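Local coordinates for uncharacterized ACR, COG1565 superfamily (Burkholderia thailandensis, PDB 4F3N), which is of uncharacterised function but belongs to a methyltransferase superfamily and probably transfers methyl groups from S-adenosyl-L-methionine, perhaps to protein arginines, at residues E165-R179 and G192-P204. Numbering follows the deposited sequence.
Sequences ELDEYAIVDLSGELR and GLAARVRWLDALP
Glu165 lays OE1 over the guanidinium face of Arg196, 3.3 Å from NH2, a pairing of charges without a directed N-H. Extended Arg196 is long enough to donate NH1 to Leu166 O (2.8 Å), which lies in the guanidinium plane, at its edge. Parallel strands 168-172 and 197-200 share a ladder of backbone hydrogen bonds, from Tyr169 N on Arg196 O to Asp173 N on Leu200 O. Short Ala170 accommodates Leu200 CD1 on their shared face. Beta-branched Ile171 suits a strand; on the other face its CB lies 3.6 Å from Trp199 CD1, and its CD1 meets Val197. Val172 CG2 again meets Leu200 CD1. The chi3 bend of Arg179 (74°) turns its guanidinium back into salt bridges, NE to Asp173 OD2 and NH2 to Asp201 OD1 (both 2.8 Å); NH2 also donates to Asp173 O, a side-on grip. Flat Trp199 offers a face to Arg179 CB, a CH-pi contact. In this beta-alpha-beta unit of a Rossmann-like methyltransferase sheet, strand 197-200 is the edge and 168-172 pairs onward with 140-144; helix 179-189 covers Ile171, Val197 and Trp199, whose NE1 hydrogen-bonds to Gln182 OE1, Tyr169, its OH hydrogen-bonded to Glu143, packs on helix 150-161, and helix 276-288 meets Leu203.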
# COMPACT_ATOMS: atom_id res chain seq x y z
N GLU A 165 16.37 -20.42 -3.94
CA GLU A 165 17.20 -19.58 -3.06
C GLU A 165 17.52 -18.24 -3.73
O GLU A 165 17.78 -18.13 -4.93
CB GLU A 165 18.55 -20.24 -2.77
CG GLU A 165 18.47 -21.55 -2.02
CD GLU A 165 18.07 -21.43 -0.58
OE1 GLU A 165 18.09 -20.32 -0.01
OE2 GLU A 165 17.75 -22.50 0.03
N LEU A 166 17.53 -17.20 -2.91
CA LEU A 166 17.81 -15.87 -3.37
C LEU A 166 19.23 -15.48 -3.02
O LEU A 166 19.75 -15.82 -1.93
CB LEU A 166 16.81 -14.92 -2.67
CG LEU A 166 15.32 -15.19 -2.86
CD1 LEU A 166 14.48 -14.18 -2.08
CD2 LEU A 166 14.96 -15.11 -4.37
N ASP A 167 19.86 -14.71 -3.93
CA ASP A 167 21.12 -14.04 -3.63
C ASP A 167 20.94 -13.00 -2.50
O ASP A 167 21.84 -12.79 -1.68
CB ASP A 167 21.69 -13.39 -4.86
CG ASP A 167 22.07 -14.39 -5.96
OD1 ASP A 167 22.34 -15.58 -5.66
OD2 ASP A 167 22.13 -13.96 -7.15
N GLU A 168 19.76 -12.40 -2.43
CA GLU A 168 19.44 -11.44 -1.36
C GLU A 168 17.91 -11.20 -1.33
O GLU A 168 17.23 -11.24 -2.34
CB GLU A 168 20.15 -10.11 -1.65
CG GLU A 168 19.95 -9.00 -0.62
CD GLU A 168 20.87 -7.81 -0.88
OE1 GLU A 168 22.10 -7.94 -0.68
OE2 GLU A 168 20.37 -6.79 -1.36
N TYR A 169 17.39 -10.93 -0.13
CA TYR A 169 16.02 -10.40 0.05
C TYR A 169 16.26 -9.04 0.64
O TYR A 169 16.71 -8.94 1.79
CB TYR A 169 15.23 -11.29 1.04
CG TYR A 169 13.74 -10.97 1.10
CD1 TYR A 169 13.30 -9.78 1.69
CD2 TYR A 169 12.79 -11.82 0.51
CE1 TYR A 169 11.94 -9.46 1.72
CE2 TYR A 169 11.48 -11.52 0.53
CZ TYR A 169 11.05 -10.36 1.17
OH TYR A 169 9.68 -10.04 1.15
N ALA A 170 16.06 -7.99 -0.15
CA ALA A 170 16.30 -6.61 0.25
C ALA A 170 15.03 -6.01 0.82
O ALA A 170 13.93 -6.19 0.25
CB ALA A 170 16.79 -5.75 -0.92
N ILE A 171 15.15 -5.36 1.97
CA ILE A 171 14.00 -4.59 2.52
C ILE A 171 14.32 -3.10 2.50
O ILE A 171 15.34 -2.68 3.00
CB ILE A 171 13.60 -5.01 3.96
CG1 ILE A 171 13.12 -6.46 3.97
CG2 ILE A 171 12.58 -4.02 4.53
CD1 ILE A 171 12.91 -7.09 5.36
N VAL A 172 13.45 -2.29 1.89
CA VAL A 172 13.61 -0.84 1.89
C VAL A 172 12.86 -0.23 3.05
O VAL A 172 11.63 -0.25 3.07
CB VAL A 172 13.13 -0.14 0.59
CG1 VAL A 172 13.42 1.35 0.65
CG2 VAL A 172 13.79 -0.77 -0.63
N ASP A 173 13.62 0.33 3.98
CA ASP A 173 13.13 0.90 5.24
C ASP A 173 13.66 2.32 5.30
O ASP A 173 14.72 2.59 5.88
CB ASP A 173 13.63 0.06 6.43
CG ASP A 173 13.33 0.69 7.77
OD1 ASP A 173 12.32 1.42 7.93
OD2 ASP A 173 14.10 0.45 8.71
N LEU A 174 12.94 3.23 4.65
CA LEU A 174 13.45 4.59 4.45
C LEU A 174 13.74 5.28 5.76
O LEU A 174 14.70 6.05 5.84
CB LEU A 174 12.42 5.47 3.69
CG LEU A 174 12.00 5.05 2.28
CD1 LEU A 174 11.01 6.07 1.69
CD2 LEU A 174 13.21 4.87 1.38
N SER A 175 12.90 5.06 6.77
CA SER A 175 13.03 5.81 8.01
C SER A 175 14.06 5.23 8.95
O SER A 175 14.52 5.93 9.87
CB SER A 175 11.69 5.87 8.76
OG SER A 175 11.40 4.62 9.36
N GLY A 176 14.40 3.95 8.79
CA GLY A 176 15.30 3.31 9.74
C GLY A 176 14.52 2.71 10.88
O GLY A 176 15.04 1.93 11.66
N GLU A 177 13.24 3.09 11.00
CA GLU A 177 12.49 2.74 12.19
C GLU A 177 11.86 1.36 12.17
O GLU A 177 11.45 0.87 13.23
CB GLU A 177 11.42 3.82 12.47
CG GLU A 177 11.97 5.22 12.72
CD GLU A 177 12.17 5.56 14.19
OE1 GLU A 177 12.04 4.66 15.06
OE2 GLU A 177 12.47 6.73 14.48
N LEU A 178 11.70 0.75 10.99
CA LEU A 178 10.98 -0.53 10.89
C LEU A 178 11.91 -1.72 10.99
O LEU A 178 11.50 -2.79 11.36
CB LEU A 178 10.20 -0.67 9.57
CG LEU A 178 9.27 0.49 9.23
CD1 LEU A 178 8.66 0.22 7.85
CD2 LEU A 178 8.25 0.62 10.34
N ARG A 179 13.18 -1.54 10.69
CA ARG A 179 14.02 -2.73 10.53
C ARG A 179 14.31 -3.50 11.82
O ARG A 179 14.49 -4.70 11.76
CB ARG A 179 15.30 -2.42 9.77
CG ARG A 179 16.28 -1.48 10.42
CD ARG A 179 17.32 -1.09 9.39
NE ARG A 179 16.83 -0.15 8.38
CZ ARG A 179 17.61 0.41 7.47
NH1 ARG A 179 18.91 0.09 7.42
NH2 ARG A 179 17.13 1.28 6.60
N GLY A 192 18.21 -18.80 9.80
CA GLY A 192 19.03 -19.46 8.78
C GLY A 192 18.69 -19.16 7.33
O GLY A 192 19.37 -19.64 6.45
N LEU A 193 17.57 -18.49 7.09
CA LEU A 193 17.34 -17.69 5.85
C LEU A 193 17.49 -16.19 6.16
O LEU A 193 17.75 -15.36 5.27
CB LEU A 193 15.95 -17.98 5.29
CG LEU A 193 15.81 -19.35 4.62
CD1 LEU A 193 14.34 -19.76 4.60
CD2 LEU A 193 16.42 -19.27 3.21
N ALA A 194 17.35 -15.85 7.43
CA ALA A 194 17.49 -14.48 7.88
C ALA A 194 18.79 -13.82 7.42
O ALA A 194 18.85 -12.62 7.19
CB ALA A 194 17.38 -14.43 9.41
N ALA A 195 19.85 -14.62 7.28
CA ALA A 195 21.17 -14.10 6.91
C ALA A 195 21.22 -13.57 5.47
O ALA A 195 22.18 -12.91 5.12
CB ALA A 195 22.22 -15.17 7.11
N ARG A 196 20.23 -13.93 4.65
CA ARG A 196 20.11 -13.45 3.28
C ARG A 196 19.44 -12.08 3.17
O ARG A 196 19.37 -11.54 2.08
CB ARG A 196 19.34 -14.47 2.42
CG ARG A 196 20.12 -15.74 2.22
CD ARG A 196 19.32 -16.78 1.57
NE ARG A 196 20.01 -18.06 1.62
CZ ARG A 196 20.67 -18.61 0.61
NH1 ARG A 196 20.76 -18.01 -0.56
NH2 ARG A 196 21.26 -19.79 0.78
N VAL A 197 18.92 -11.56 4.28
CA VAL A 197 18.17 -10.30 4.27
C VAL A 197 19.11 -9.12 4.44
O VAL A 197 20.04 -9.16 5.27
CB VAL A 197 17.07 -10.30 5.36
CG1 VAL A 197 16.31 -8.99 5.35
CG2 VAL A 197 16.12 -11.50 5.17
N ARG A 198 18.93 -8.08 3.63
CA ARG A 198 19.67 -6.85 3.79
C ARG A 198 18.69 -5.70 3.74
O ARG A 198 17.67 -5.77 3.00
CB ARG A 198 20.73 -6.69 2.70
CG ARG A 198 21.88 -7.69 2.79
CD ARG A 198 22.74 -7.46 4.01
NE ARG A 198 23.87 -8.39 4.06
CZ ARG A 198 23.81 -9.63 4.53
NH1 ARG A 198 22.68 -10.15 4.99
NH2 ARG A 198 24.92 -10.39 4.54
N TRP A 199 18.96 -4.65 4.50
CA TRP A 199 18.10 -3.48 4.52
C TRP A 199 18.74 -2.31 3.80
O TRP A 199 19.95 -2.07 3.89
CB TRP A 199 17.82 -3.10 5.96
CG TRP A 199 16.82 -3.99 6.65
CD1 TRP A 199 15.43 -3.76 6.81
CD2 TRP A 199 17.05 -5.30 7.28
NE1 TRP A 199 14.86 -4.80 7.47
CE2 TRP A 199 15.77 -5.74 7.80
CE3 TRP A 199 18.18 -6.08 7.50
CZ2 TRP A 199 15.63 -6.92 8.49
CZ3 TRP A 199 18.03 -7.30 8.17
CH2 TRP A 199 16.76 -7.70 8.66
N LEU A 200 17.89 -1.59 3.06
CA LEU A 200 18.29 -0.43 2.27
C LEU A 200 17.64 0.83 2.78
O LEU A 200 16.50 0.79 3.23
CB LEU A 200 17.84 -0.64 0.83
CG LEU A 200 18.31 -1.88 0.10
CD1 LEU A 200 17.67 -1.91 -1.27
CD2 LEU A 200 19.84 -1.92 -0.01
N ASP A 201 18.35 1.96 2.66
CA ASP A 201 17.84 3.23 3.11
C ASP A 201 17.05 3.96 1.99
O ASP A 201 16.34 4.93 2.26
CB ASP A 201 18.99 4.14 3.54
CG ASP A 201 19.75 3.57 4.74
OD1 ASP A 201 19.26 2.61 5.34
OD2 ASP A 201 20.83 4.09 5.08
N ALA A 202 17.21 3.51 0.75
CA ALA A 202 16.54 4.12 -0.40
C ALA A 202 16.46 3.12 -1.53
O ALA A 202 17.18 2.14 -1.53
CB ALA A 202 17.31 5.35 -0.85
N LEU A 203 15.57 3.33 -2.49
CA LEU A 203 15.60 2.47 -3.67
C LEU A 203 16.97 2.62 -4.36
O LEU A 203 17.49 3.73 -4.50
CB LEU A 203 14.48 2.83 -4.64
CG LEU A 203 13.04 2.62 -4.20
CD1 LEU A 203 12.07 3.26 -5.19
CD2 LEU A 203 12.74 1.13 -4.02
N PRO A 204 17.57 1.51 -4.82
CA PRO A 204 18.79 1.58 -5.65
C PRO A 204 18.48 2.14 -7.06
O PRO A 204 17.30 2.20 -7.43
CB PRO A 204 19.23 0.13 -5.73
CG PRO A 204 17.94 -0.60 -5.76
CD PRO A 204 17.05 0.13 -4.77
O HOH W 1 21.05 0.16 5.08